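Local atomic coordinates of probable uracil-DNA glycosylase (Acanthamoeba polyphaga mimivirus, PDB entry 5X55), a protein that belongs to the uracil-DNA glycosylase superfamily, whose members are built round a parallel beta sheet flanked by helices. Residues K112-C117 with P166-L171; K122-L127 with Q149-L154; L127-P132 with T174-P179; A257-L262 with R270-F275. All coordinates share one frame; numbering follows the deposited sequence.

Interactions 1 and 2 are partly buried, whereas interactions 3 and 4 are buried. Interactions 2 and 3 share Leu127 and use consecutive parts of the loop before helix 135-142, while interactions 1 and 3 tie the two ends of the 166-179 region to parts of the chain before it. Charged side chains gripping backbone atoms mark interactions 1 to 3, with Glu169, Glu151 and Arg131 in that role; interaction 4, beside the central sheet, is mostly aromatic. Leu125, Leu171 and Trp272 pack on one another, joining interactions 1, 2 and 4 through a common apolar patch.

Interaction 1: residues K112-C117 with P166-L171; sequences KSWIEC and PYPELL
Trp114 lays one face of its indole over Pro168, whose CD stands 3.5 Å from the centroid of the five-membered ring in a CH-pi contact. In the ring plane, Trp114 NE1 donates a nearly straight bond of 2.8 Å to Pro166 O, which restrains the turn of the indole about its CB-CG bond. Farther along the ring, Trp114 CH2 touches Leu171 CD2, and Cys117 SG meets Pro168 CG at 3.4 Å. The Tyr167 ring is covered on one face by Ser113 CA, 3.7 Å from its centroid and almost on the ring normal. At the polar margin Glu169, extended beyond CG, accepts from the backbone N of Lys112 with OE2 (3.3 Å), while a water links OE2 and Glu169 N to Lys112 O. OE1 is held by a salt bridge to Arg96. Ser113 is the N-cap of helix 114-117, and Glu116 OE2 accepts from Ser113 N at 3.1 Å, one of the two bonds of a capping box; the contact seats this capped helix start on the loop after strand 164-165.

Interaction 2: residues K122-L127 with Q149-L154; sequences KVNLKL and QLESKL
Val123 opens the contact by turning its two methyls to helix 146-159, where CG1 lies 4.1 Å from Leu154 CB and CG2 packs against the same residue. Its backbone N also has a weak hydrogen bond to Ser155 OG, one residue further along the helix. At Asn124 the side chain leads off from the helix, but OD1 accepts a hydrogen bond from a water that also donates to Glu151 OE2. Leu125 joins the polar and apolar halves of the contact. Its backbone N donates to Glu151 OE2 at 3.0 Å, coming from above the carboxylate plane, 42° out of it. The Glu151 chain runs extended beyond CG (chi2 -170°), which carries the carboxylate from the helix across to the loop backbone. The isobutyl group of Leu125 crosses those of its helix neighbours at about a right angle: CD1 touches Leu150 CD2 at 3.6 Å, and CD2 touches Leu154 CD1 at 3.7 Å. Leu171 and Phe138 also pack on Leu125. Lys126 N completes the polar set by donating to the bridging water at 3.0 Å, while its side chain turns to Phe135 in a cation-pi contact. Glu151 OE2 thus takes two donors, one N-H and one water, and the Leu125 amide and the water would tend to stabilise its negative charge above an apolar layer of valine and leucines.

Interaction 3: residues L127-P132 with T174-P179; sequences LLLFRP and TMNVLP
Asn176 and Arg131 supply the hydrogen bonds that join the loop 127-132 to the end of helix 173-177, each reading backbone atoms on the other side. The Asn176 amide spans the loop with both ends: ND2 donates to Leu128 O at 3.3 Å, nearly straight and in the carbonyl plane, and OD1 accepts from Phe130 N at 2.7 Å, the donor standing above the amide plane. Arg131 returns the grip side-on. NE, at 2.8 Å, and NH2, at 3.0 Å, both donate to Asn176 O, which lies at the edge of the guanidinium, close to its plane. The arginine chain bends at chi2 and chi3 (71° and 69°), folding the guanidinium back over the helix end.

Looser packing surrounds these bonds. Phe130 CD2 lies 3.5 Å from Asn176 ND2, with ring and amide planes only 13° apart, and the ring also meets Tyr101. Pro179 CD sits over one face of the Arg131 guanidinium, 4.1 Å from NE. Leu129 CD1 approaches Met175 CE at 4.2 Å, beside Trp134, which packs on Met175. The two bonds to its side chain favour one orientation of the Asn176 amide, and the carbonyl near the helix C-terminus, where the dipole would place partial negative charge, receives a cationic partner that probably offsets it.

Interaction 4: residues A257-L262 with R270-F275; sequences AFTTVL and RTWESF
The Phe258 ring takes the edge of Phe275 on its face in a T-shaped pair, centroids 5.5 Å apart and planes at 87°. Against the Trp272 six-membered ring, by contrast, the Phe258 ring is tilted, the planes at 40°. One face of the indole is covered by the rest of Phe258: Phe258 CB lies 3.7 Å from the centroid of the Trp272 six-membered ring, close to the ring normal, a CH-pi contact, and Phe258 N lies over the pyrrole part of the same face, 3.5 Å from Trp272 CD1. Leu150 and Leu154 of helix 146-159 pack from the opposite side of the indole. At its edge, Thr259 OG1 accepts from Trp272 NE1 at 2.8 Å, close to the ring plane.

Together Phe258, Trp272 and Phe275 form an aromatic cluster where the chain leaves the parallel-sheet strand 251-255, passes through the short strand 260-261, and returns through a type I turn from Arg270 to Glu273 into helix 273-286, with Trp272 at its N-cap. Phe275 reaches Phe258 with CG opposite its own backbone N (chi1 -178°), the ring swung out from the first turn of the helix.

Thr259 OG1 is also hydrogen-bonded to His268 ND1, so this hydroxyl oxygen has two hydrogen-bond partners, Trp272 NE1 and His268 ND1. Thr259 CG2 packs on Trp272 CZ2 at 3.8 Å.

Interaction 1: residues K112-C117 with P166-L171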
loop_
_atom_site.group_PDB
_atom_site.type_symbol
_atom_site.label_atom_id
_atom_site.label_comp_id
_atom_site.label_asym_id
_atom_site.label_seq_id
_atom_site.Cartn_x
_atom_site.Cartn_y
_atom_site.Cartn_z
ATOM N N LYS A 112 -19.030 6.154 3.155
ATOM C CA LYS A 112 -19.209 7.593 3.243
ATOM C C LYS A 112 -17.934 8.327 2.831
ATOM O O LYS A 112 -16.816 7.853 3.062
ATOM C CB LYS A 112 -19.590 7.978 4.670
ATOM C CG LYS A 112 -20.931 7.444 5.130
ATOM C CD LYS A 112 -20.882 7.044 6.608
ATOM C CE LYS A 112 -20.483 8.210 7.511
ATOM N NZ LYS A 112 -20.170 7.768 8.923
ATOM N N SER A 113 -18.105 9.517 2.255
ATOM C CA SER A 113 -16.966 10.370 1.948
ATOM C C SER A 113 -16.454 11.051 3.214
ATOM O O SER A 113 -17.036 10.947 4.292
ATOM C CB SER A 113 -17.334 11.414 0.886
ATOM O OG SER A 113 -18.205 12.408 1.412
ATOM N N TRP A 114 -15.348 11.781 3.073
ATOM C CA TRP A 114 -14.766 12.475 4.216
ATOM C C TRP A 114 -15.740 13.475 4.831
ATOM O O TRP A 114 -15.920 13.504 6.056
ATOM C CB TRP A 114 -13.469 13.156 3.802
ATOM C CG TRP A 114 -12.364 12.163 3.673
ATOM C CD1 TRP A 114 -12.163 11.287 2.638
ATOM C CD2 TRP A 114 -11.328 11.909 4.623
ATOM N NE1 TRP A 114 -11.061 10.508 2.887
ATOM C CE2 TRP A 114 -10.519 10.877 4.091
ATOM C CE3 TRP A 114 -10.994 12.458 5.868
ATOM C CZ2 TRP A 114 -9.400 10.377 4.764
ATOM C CZ3 TRP A 114 -9.878 11.965 6.536
ATOM C CH2 TRP A 114 -9.095 10.927 5.978
ATOM N N ILE A 115 -16.381 14.304 3.999
ATOM C CA ILE A 115 -17.287 15.313 4.543
ATOM C C ILE A 115 -18.545 14.677 5.149
ATOM O O ILE A 115 -19.207 15.298 5.987
ATOM C CB ILE A 115 -17.625 16.371 3.465
ATOM C CG1 ILE A 115 -18.288 17.594 4.100
ATOM C CG2 ILE A 115 -18.500 15.798 2.361
ATOM C CD1 ILE A 115 -17.438 18.255 5.187
ATOM N N GLU A 116 -18.870 13.435 4.786
ATOM C CA GLU A 116 -19.979 12.749 5.448
ATOM C C GLU A 116 -19.574 12.184 6.811
ATOM O O GLU A 116 -20.342 12.308 7.775
ATOM C CB GLU A 116 -20.532 11.654 4.533
ATOM C CG GLU A 116 -20.811 12.182 3.126
ATOM C CD GLU A 116 -21.497 11.178 2.207
ATOM O OE1 GLU A 116 -22.412 11.578 1.456
ATOM O OE2 GLU A 116 -21.121 9.991 2.222
ATOM N N CYS A 117 -18.374 11.576 6.921
ATOM C CA CYS A 117 -17.889 11.058 8.207
ATOM C C CYS A 117 -17.553 12.166 9.188
ATOM O O CYS A 117 -17.596 11.945 10.402
ATOM C CB CYS A 117 -16.625 10.205 8.039
ATOM S SG CYS A 117 -16.838 8.741 7.060
ATOM N N PRO A 166 -8.446 7.691 -0.536
ATOM C CA PRO A 166 -9.687 6.916 -0.420
ATOM C C PRO A 166 -10.591 7.455 0.691
ATOM O O PRO A 166 -10.123 8.274 1.480
ATOM C CB PRO A 166 -9.186 5.511 -0.075
ATOM C CG PRO A 166 -7.931 5.773 0.718
ATOM C CD PRO A 166 -7.287 6.954 0.006
ATOM N N TYR A 167 -11.851 7.001 0.735
ATOM C CA TYR A 167 -12.783 7.409 1.777
ATOM C C TYR A 167 -12.303 6.901 3.136
ATOM O O TYR A 167 -11.523 5.945 3.215
ATOM C CB TYR A 167 -14.184 6.893 1.463
ATOM C CG TYR A 167 -14.849 7.620 0.304
ATOM C CD1 TYR A 167 -14.265 8.748 -0.262
ATOM C CD2 TYR A 167 -16.064 7.187 -0.214
ATOM C CE1 TYR A 167 -14.862 9.408 -1.299
ATOM C CE2 TYR A 167 -16.672 7.847 -1.263
ATOM C CZ TYR A 167 -16.063 8.955 -1.802
ATOM O OH TYR A 167 -16.646 9.619 -2.847
ATOM N N PRO A 168 -12.732 7.554 4.223
ATOM C CA PRO A 168 -12.077 7.305 5.514
ATOM C C PRO A 168 -12.308 5.903 6.061
ATOM O O PRO A 168 -11.437 5.384 6.762
ATOM C CB PRO A 168 -12.658 8.395 6.432
ATOM C CG PRO A 168 -13.776 8.987 5.717
ATOM C CD PRO A 168 -13.659 8.701 4.275
ATOM N N GLU A 169 -13.429 5.258 5.750
ATOM C CA GLU A 169 -13.576 3.883 6.196
ATOM C C GLU A 169 -12.658 2.936 5.439
ATOM O O GLU A 169 -12.508 1.783 5.858
ATOM C CB GLU A 169 -15.027 3.422 6.052
ATOM C CG GLU A 169 -16.042 4.271 6.830
ATOM C CD GLU A 169 -17.485 3.801 6.623
ATOM O OE1 GLU A 169 -17.924 2.884 7.366
ATOM O OE2 GLU A 169 -18.167 4.329 5.707
ATOM N N LEU A 170 -12.035 3.391 4.349
ATOM C CA LEU A 170 -11.038 2.601 3.636
ATOM C C LEU A 170 -9.610 3.085 3.860
ATOM O O LEU A 170 -8.672 2.437 3.383
ATOM C CB LEU A 170 -11.340 2.602 2.143
ATOM C CG LEU A 170 -12.734 2.124 1.785
ATOM C CD1 LEU A 170 -12.926 2.221 0.277
ATOM C CD2 LEU A 170 -12.888 0.696 2.272
ATOM N N LEU A 171 -9.428 4.197 4.575
ATOM C CA LEU A 171 -8.116 4.828 4.700
ATOM C C LEU A 171 -7.043 3.855 5.185
ATOM O O LEU A 171 -5.915 3.833 4.671
ATOM C CB LEU A 171 -8.217 6.012 5.663
ATOM C CG LEU A 171 -6.882 6.710 5.922
ATOM C CD1 LEU A 171 -6.380 7.312 4.622
ATOM C CD2 LEU A 171 -7.024 7.762 7.007
HETATM O O HOH W 1 -15.932 5.921 4.314
#

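Interaction 2: residues K122-L127 with Q149-L154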
loop_
_atom_site.group_PDB
_atom_site.type_symbol
_atom_site.label_atom_id
_atom_site.label_comp_id
_atom_site.label_asym_id
_atom_site.label_seq_id
_atom_site.Cartn_x
_atom_site.Cartn_y
_atom_site.Cartn_z
ATOM N N LYS A 122 -13.897 17.602 11.792
ATOM C CA LYS A 122 -13.209 17.204 13.022
ATOM C C LYS A 122 -12.457 15.886 12.810
ATOM O O LYS A 122 -12.774 14.856 13.416
ATOM C CB LYS A 122 -14.231 17.088 14.148
ATOM C CG LYS A 122 -15.388 16.218 13.680
ATOM C CD LYS A 122 -16.749 16.572 14.205
ATOM C CE LYS A 122 -17.709 16.028 13.188
ATOM N NZ LYS A 122 -17.091 16.372 11.902
ATOM N N VAL A 123 -11.446 15.928 11.928
ATOM C CA VAL A 123 -10.767 14.699 11.499
ATOM C C VAL A 123 -10.171 13.976 12.695
ATOM O O VAL A 123 -9.449 14.559 13.511
ATOM C CB VAL A 123 -9.684 14.991 10.447
ATOM C CG1 VAL A 123 -8.765 13.764 10.283
ATOM C CG2 VAL A 123 -10.321 15.319 9.130
ATOM N N ASN A 124 -10.473 12.690 12.799
ATOM C CA ASN A 124 -10.042 11.869 13.923
ATOM C C ASN A 124 -9.594 10.534 13.337
ATOM O O ASN A 124 -10.397 9.609 13.187
ATOM C CB ASN A 124 -11.179 11.719 14.919
ATOM C CG ASN A 124 -10.767 11.021 16.183
ATOM O OD1 ASN A 124 -9.802 10.257 16.206
ATOM N ND2 ASN A 124 -11.527 11.242 17.245
ATOM N N LEU A 125 -8.302 10.433 13.031
ATOM C CA LEU A 125 -7.784 9.252 12.335
ATOM C C LEU A 125 -7.912 7.980 13.168
ATOM O O LEU A 125 -8.122 6.896 12.600
ATOM C CB LEU A 125 -6.323 9.471 11.939
ATOM C CG LEU A 125 -6.017 10.558 10.908
ATOM C CD1 LEU A 125 -4.496 10.725 10.678
ATOM C CD2 LEU A 125 -6.718 10.282 9.607
ATOM N N LYS A 126 -7.798 8.086 14.499
ATOM C CA LYS A 126 -7.901 6.906 15.363
ATOM C C LYS A 126 -9.218 6.152 15.159
ATOM O O LYS A 126 -9.241 4.914 15.180
ATOM C CB LYS A 126 -7.732 7.319 16.826
ATOM C CG LYS A 126 -8.171 6.265 17.837
ATOM C CD LYS A 126 -7.224 5.075 17.912
ATOM C CE LYS A 126 -7.985 3.776 18.229
ATOM N NZ LYS A 126 -8.810 3.823 19.487
ATOM N N LEU A 127 -10.318 6.874 14.923
ATOM C CA LEU A 127 -11.621 6.255 14.690
ATOM C C LEU A 127 -11.699 5.485 13.383
ATOM O O LEU A 127 -12.665 4.748 13.179
ATOM C CB LEU A 127 -12.726 7.307 14.697
ATOM C CG LEU A 127 -12.884 8.084 15.996
ATOM C CD1 LEU A 127 -14.073 9.021 15.867
ATOM C CD2 LEU A 127 -13.070 7.111 17.145
ATOM N N GLN A 149 -0.307 18.035 13.603
ATOM C CA GLN A 149 -0.175 18.727 12.324
ATOM C C GLN A 149 -0.859 17.945 11.210
ATOM O O GLN A 149 -1.539 18.530 10.358
ATOM C CB GLN A 149 1.294 18.965 11.989
ATOM C CG GLN A 149 1.947 20.063 12.818
ATOM C CD GLN A 149 3.472 19.969 12.831
ATOM O OE1 GLN A 149 4.096 19.529 11.857
ATOM N NE2 GLN A 149 4.076 20.383 13.940
ATOM N N LEU A 150 -0.694 16.618 11.202
ATOM C CA LEU A 150 -1.331 15.794 10.178
ATOM C C LEU A 150 -2.853 15.921 10.242
ATOM O O LEU A 150 -3.522 16.206 9.232
ATOM C CB LEU A 150 -0.877 14.345 10.360
ATOM C CG LEU A 150 -1.614 13.248 9.597
ATOM C CD1 LEU A 150 -1.424 13.452 8.128
ATOM C CD2 LEU A 150 -1.113 11.863 10.030
ATOM N N GLU A 151 -3.422 15.762 11.438
ATOM C CA GLU A 151 -4.877 15.903 11.530
ATOM C C GLU A 151 -5.332 17.326 11.207
ATOM O O GLU A 151 -6.433 17.517 10.666
ATOM C CB GLU A 151 -5.356 15.455 12.907
ATOM C CG GLU A 151 -5.357 13.925 13.052
ATOM C CD GLU A 151 -6.045 13.461 14.326
ATOM O OE1 GLU A 151 -6.294 14.337 15.186
ATOM O OE2 GLU A 151 -6.352 12.242 14.470
ATOM N N SER A 152 -4.475 18.326 11.468
ATOM C CA SER A 152 -4.780 19.710 11.103
ATOM C C SER A 152 -4.834 19.884 9.597
ATOM O O SER A 152 -5.748 20.529 9.075
ATOM C CB SER A 152 -3.741 20.673 11.694
ATOM O OG SER A 152 -4.047 20.981 13.038
ATOM N N LYS A 153 -3.843 19.344 8.880
ATOM C CA LYS A 153 -3.832 19.490 7.428
ATOM C C LYS A 153 -5.020 18.780 6.794
ATOM O O LYS A 153 -5.667 19.335 5.895
ATOM C CB LYS A 153 -2.523 18.966 6.850
ATOM C CG LYS A 153 -1.304 19.609 7.451
ATOM C CD LYS A 153 -0.063 19.291 6.652
ATOM C CE LYS A 153 1.160 19.252 7.555
ATOM N NZ LYS A 153 2.246 18.446 6.922
ATOM N N LEU A 154 -5.337 17.560 7.260
ATOM C CA LEU A 154 -6.503 16.865 6.718
ATOM C C LEU A 154 -7.780 17.659 6.997
ATOM O O LEU A 154 -8.647 17.787 6.121
ATOM C CB LEU A 154 -6.595 15.427 7.287
ATOM C CG LEU A 154 -5.382 14.511 6.998
ATOM C CD1 LEU A 154 -5.442 13.109 7.662
ATOM C CD2 LEU A 154 -5.144 14.365 5.492
HETATM O O HOH W 2 -6.812 10.454 16.118
#

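Interaction 3: residues L127-P132 with T174-P179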
loop_
_atom_site.group_PDB
_atom_site.type_symbol
_atom_site.label_atom_id
_atom_site.label_comp_id
_atom_site.label_asym_id
_atom_site.label_seq_id
_atom_site.Cartn_x
_atom_site.Cartn_y
_atom_site.Cartn_z
ATOM N N LEU A 127 -10.318 6.874 14.923
ATOM C CA LEU A 127 -11.621 6.255 14.690
ATOM C C LEU A 127 -11.699 5.485 13.383
ATOM O O LEU A 127 -12.665 4.748 13.179
ATOM C CB LEU A 127 -12.726 7.307 14.697
ATOM C CG LEU A 127 -12.884 8.084 15.996
ATOM C CD1 LEU A 127 -14.073 9.021 15.867
ATOM C CD2 LEU A 127 -13.070 7.111 17.145
ATOM N N LEU A 128 -10.721 5.642 12.499
ATOM C CA LEU A 128 -10.667 4.915 11.242
ATOM C C LEU A 128 -9.872 3.618 11.346
ATOM O O LEU A 128 -9.730 2.904 10.349
ATOM C CB LEU A 128 -10.069 5.825 10.167
ATOM C CG LEU A 128 -10.849 7.133 10.085
ATOM C CD1 LEU A 128 -10.231 8.054 9.063
ATOM C CD2 LEU A 128 -12.320 6.840 9.768
ATOM N N LEU A 129 -9.376 3.292 12.529
ATOM C CA LEU A 129 -8.568 2.099 12.761
ATOM C C LEU A 129 -9.379 1.106 13.594
ATOM O O LEU A 129 -9.508 1.272 14.808
ATOM C CB LEU A 129 -7.276 2.498 13.455
ATOM C CG LEU A 129 -6.254 1.396 13.664
ATOM C CD1 LEU A 129 -5.755 0.879 12.321
ATOM C CD2 LEU A 129 -5.144 1.977 14.506
ATOM N N PHE A 130 -9.905 0.062 12.942
ATOM C CA PHE A 130 -10.807 -0.911 13.565
ATOM C C PHE A 130 -10.104 -2.162 14.094
ATOM O O PHE A 130 -10.780 -3.057 14.620
ATOM C CB PHE A 130 -11.891 -1.345 12.566
ATOM C CG PHE A 130 -12.433 -0.216 11.720
ATOM C CD1 PHE A 130 -12.783 1.014 12.298
ATOM C CD2 PHE A 130 -12.572 -0.369 10.345
ATOM C CE1 PHE A 130 -13.292 2.069 11.518
ATOM C CE2 PHE A 130 -13.071 0.688 9.546
ATOM C CZ PHE A 130 -13.431 1.910 10.137
ATOM N N ARG A 131 -8.781 -2.267 13.954
ATOM C CA ARG A 131 -8.073 -3.490 14.326
ATOM C C ARG A 131 -7.246 -3.238 15.584
ATOM O O ARG A 131 -6.248 -2.501 15.525
ATOM C CB ARG A 131 -7.190 -3.973 13.170
ATOM C CG ARG A 131 -6.400 -5.249 13.421
ATOM C CD ARG A 131 -7.280 -6.520 13.464
ATOM N NE ARG A 131 -7.836 -6.865 12.161
ATOM C CZ ARG A 131 -8.491 -7.998 11.906
ATOM N NH1 ARG A 131 -8.652 -8.893 12.868
ATOM N NH2 ARG A 131 -8.985 -8.241 10.691
ATOM N N PRO A 132 -7.612 -3.842 16.727
ATOM C CA PRO A 132 -6.983 -3.474 18.013
ATOM C C PRO A 132 -5.487 -3.731 18.094
ATOM O O PRO A 132 -4.787 -3.015 18.832
ATOM C CB PRO A 132 -7.739 -4.343 19.031
ATOM C CG PRO A 132 -9.002 -4.726 18.371
ATOM C CD PRO A 132 -8.719 -4.800 16.899
ATOM N N THR A 174 -5.659 -1.857 4.658
ATOM C CA THR A 174 -4.713 -2.962 4.791
ATOM C C THR A 174 -4.407 -3.261 6.252
ATOM O O THR A 174 -4.266 -4.428 6.633
ATOM C CB THR A 174 -3.432 -2.663 4.023
ATOM O OG1 THR A 174 -3.772 -2.320 2.676
ATOM C CG2 THR A 174 -2.554 -3.903 3.986
ATOM N N MET A 175 -4.317 -2.225 7.088
ATOM C CA MET A 175 -4.089 -2.436 8.521
ATOM C C MET A 175 -5.310 -3.033 9.199
ATOM O O MET A 175 -5.175 -3.802 10.154
ATOM C CB MET A 175 -3.704 -1.116 9.206
ATOM C CG MET A 175 -2.351 -0.561 8.708
ATOM S SD MET A 175 -2.081 1.205 8.945
ATOM C CE MET A 175 -1.935 1.277 10.733
ATOM N N ASN A 176 -6.507 -2.687 8.732
ATOM C CA ASN A 176 -7.700 -3.270 9.324
ATOM C C ASN A 176 -7.845 -4.735 8.944
ATOM O O ASN A 176 -8.409 -5.516 9.718
ATOM C CB ASN A 176 -8.930 -2.452 8.929
ATOM C CG ASN A 176 -8.974 -1.109 9.657
ATOM O OD1 ASN A 176 -8.613 -1.038 10.831
ATOM N ND2 ASN A 176 -9.385 -0.044 8.962
ATOM N N VAL A 177 -7.323 -5.137 7.783
ATOM C CA VAL A 177 -7.296 -6.565 7.477
ATOM C C VAL A 177 -6.187 -7.267 8.254
ATOM O O VAL A 177 -6.399 -8.346 8.797
ATOM C CB VAL A 177 -7.146 -6.814 5.965
ATOM C CG1 VAL A 177 -6.992 -8.306 5.715
ATOM C CG2 VAL A 177 -8.328 -6.278 5.200
ATOM N N LEU A 178 -4.993 -6.678 8.329
ATOM C CA LEU A 178 -3.803 -7.399 8.801
ATOM C C LEU A 178 -3.236 -6.826 10.080
ATOM O O LEU A 178 -2.628 -5.737 10.045
ATOM C CB LEU A 178 -2.707 -7.372 7.747
ATOM C CG LEU A 178 -2.682 -8.450 6.683
ATOM C CD1 LEU A 178 -1.429 -8.236 5.823
ATOM C CD2 LEU A 178 -2.691 -9.797 7.379
ATOM N N PRO A 179 -3.347 -7.513 11.212
ATOM C CA PRO A 179 -2.558 -7.120 12.373
ATOM C C PRO A 179 -1.085 -7.202 12.056
ATOM O O PRO A 179 -0.654 -8.000 11.195
ATOM C CB PRO A 179 -2.977 -8.135 13.448
ATOM C CG PRO A 179 -3.591 -9.258 12.709
ATOM C CD PRO A 179 -4.211 -8.674 11.490
#

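Interaction 4: residues A257-L262 with R270-F275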
loop_
_atom_site.group_PDB
_atom_site.type_symbol
_atom_site.label_atom_id
_atom_site.label_comp_id
_atom_site.label_asym_id
_atom_site.label_seq_id
_atom_site.Cartn_x
_atom_site.Cartn_y
_atom_site.Cartn_z
ATOM N N ALA A 257 1.959 7.492 0.660
ATOM C CA ALA A 257 1.033 8.606 0.832
ATOM C C ALA A 257 -0.371 8.023 0.935
ATOM O O ALA A 257 -0.907 7.499 -0.047
ATOM C CB ALA A 257 1.120 9.596 -0.327
ATOM N N PHE A 258 -0.981 8.138 2.106
ATOM C CA PHE A 258 -2.253 7.457 2.294
ATOM C C PHE A 258 -3.426 8.135 1.598
ATOM O O PHE A 258 -4.468 7.485 1.435
ATOM C CB PHE A 258 -2.541 7.298 3.792
ATOM C CG PHE A 258 -1.784 6.159 4.429
ATOM C CD1 PHE A 258 -0.410 6.230 4.606
ATOM C CD2 PHE A 258 -2.441 5.014 4.828
ATOM C CE1 PHE A 258 0.284 5.175 5.190
ATOM C CE2 PHE A 258 -1.753 3.960 5.409
ATOM C CZ PHE A 258 -0.395 4.040 5.593
ATOM N N THR A 259 -3.299 9.392 1.172
ATOM C CA THR A 259 -4.412 10.098 0.551
ATOM C C THR A 259 -3.955 10.877 -0.675
ATOM O O THR A 259 -2.774 11.170 -0.852
ATOM C CB THR A 259 -5.080 11.081 1.523
ATOM O OG1 THR A 259 -4.095 11.994 2.026
ATOM C CG2 THR A 259 -5.717 10.339 2.686
ATOM N N THR A 260 -4.922 11.214 -1.523
ATOM C CA THR A 260 -4.767 12.273 -2.497
ATOM C C THR A 260 -6.134 12.925 -2.672
ATOM O O THR A 260 -7.047 12.701 -1.877
ATOM C CB THR A 260 -4.149 11.737 -3.799
ATOM O OG1 THR A 260 -3.801 12.836 -4.652
ATOM C CG2 THR A 260 -5.084 10.755 -4.530
ATOM N N VAL A 261 -6.270 13.767 -3.684
ATOM C CA VAL A 261 -7.544 14.391 -4.028
ATOM C C VAL A 261 -8.024 13.756 -5.318
ATOM O O VAL A 261 -7.220 13.490 -6.223
ATOM C CB VAL A 261 -7.420 15.926 -4.176
ATOM C CG1 VAL A 261 -8.712 16.533 -4.718
ATOM C CG2 VAL A 261 -7.067 16.561 -2.842
ATOM N N LEU A 262 -9.329 13.490 -5.395
ATOM C CA LEU A 262 -9.897 12.902 -6.599
ATOM C C LEU A 262 -9.471 13.687 -7.838
ATOM O O LEU A 262 -9.559 14.918 -7.868
ATOM C CB LEU A 262 -11.418 12.880 -6.486
ATOM C CG LEU A 262 -12.169 12.028 -7.501
ATOM C CD1 LEU A 262 -11.846 10.560 -7.278
ATOM C CD2 LEU A 262 -13.660 12.299 -7.374
ATOM N N ARG A 270 3.922 15.099 0.929
ATOM C CA ARG A 270 4.648 15.406 2.159
ATOM C C ARG A 270 3.834 15.022 3.385
ATOM O O ARG A 270 4.406 14.635 4.412
ATOM C CB ARG A 270 5.003 16.897 2.241
ATOM C CG ARG A 270 5.896 17.462 1.136
ATOM C CD ARG A 270 7.382 17.278 1.426
ATOM N NE ARG A 270 7.977 16.370 0.447
ATOM C CZ ARG A 270 8.573 16.754 -0.680
ATOM N NH1 ARG A 270 8.695 18.067 -0.983
ATOM N NH2 ARG A 270 9.052 15.816 -1.507
ATOM N N THR A 271 2.508 15.072 3.254
ATOM C CA THR A 271 1.584 14.945 4.379
ATOM C C THR A 271 1.842 13.715 5.250
ATOM O O THR A 271 1.797 13.809 6.480
ATOM C CB THR A 271 0.161 14.927 3.820
ATOM O OG1 THR A 271 -0.036 16.127 3.061
ATOM C CG2 THR A 271 -0.872 14.842 4.928
ATOM N N TRP A 272 2.139 12.562 4.649
ATOM C CA TRP A 272 2.167 11.304 5.401
ATOM C C TRP A 272 3.566 10.766 5.686
ATOM O O TRP A 272 3.680 9.652 6.223
ATOM C CB TRP A 272 1.361 10.235 4.663
ATOM C CG TRP A 272 -0.101 10.568 4.578
ATOM C CD1 TRP A 272 -0.728 11.263 3.591
ATOM C CD2 TRP A 272 -1.112 10.211 5.529
ATOM N NE1 TRP A 272 -2.070 11.364 3.870
ATOM C CE2 TRP A 272 -2.325 10.735 5.062
ATOM C CE3 TRP A 272 -1.100 9.507 6.743
ATOM C CZ2 TRP A 272 -3.524 10.566 5.754
ATOM C CZ3 TRP A 272 -2.286 9.345 7.433
ATOM C CH2 TRP A 272 -3.481 9.862 6.935
ATOM N N GLU A 273 4.624 11.525 5.369
ATOM C CA GLU A 273 5.980 10.971 5.380
ATOM C C GLU A 273 6.394 10.517 6.776
ATOM O O GLU A 273 7.005 9.451 6.932
ATOM C CB GLU A 273 6.988 11.996 4.826
ATOM C CG GLU A 273 6.897 12.246 3.300
ATOM C CD GLU A 273 7.996 13.175 2.736
ATOM O OE1 GLU A 273 8.336 14.215 3.354
ATOM O OE2 GLU A 273 8.526 12.855 1.652
ATOM N N SER A 274 6.073 11.304 7.807
ATOM C CA SER A 274 6.476 10.898 9.147
ATOM C C SER A 274 5.644 9.717 9.637
ATOM O O SER A 274 6.159 8.832 10.330
ATOM C CB SER A 274 6.362 12.074 10.123
ATOM O OG SER A 274 7.157 13.153 9.689
ATOM N N PHE A 275 4.358 9.702 9.305
ATOM C CA PHE A 275 3.512 8.577 9.681
ATOM C C PHE A 275 4.012 7.295 9.038
ATOM O O PHE A 275 4.188 6.281 9.714
ATOM C CB PHE A 275 2.060 8.861 9.285
ATOM C CG PHE A 275 1.096 7.774 9.681
ATOM C CD1 PHE A 275 0.541 7.756 10.950
ATOM C CD2 PHE A 275 0.738 6.782 8.775
ATOM C CE1 PHE A 275 -0.366 6.759 11.328
ATOM C CE2 PHE A 275 -0.167 5.786 9.130
ATOM C CZ PHE A 275 -0.718 5.765 10.416
#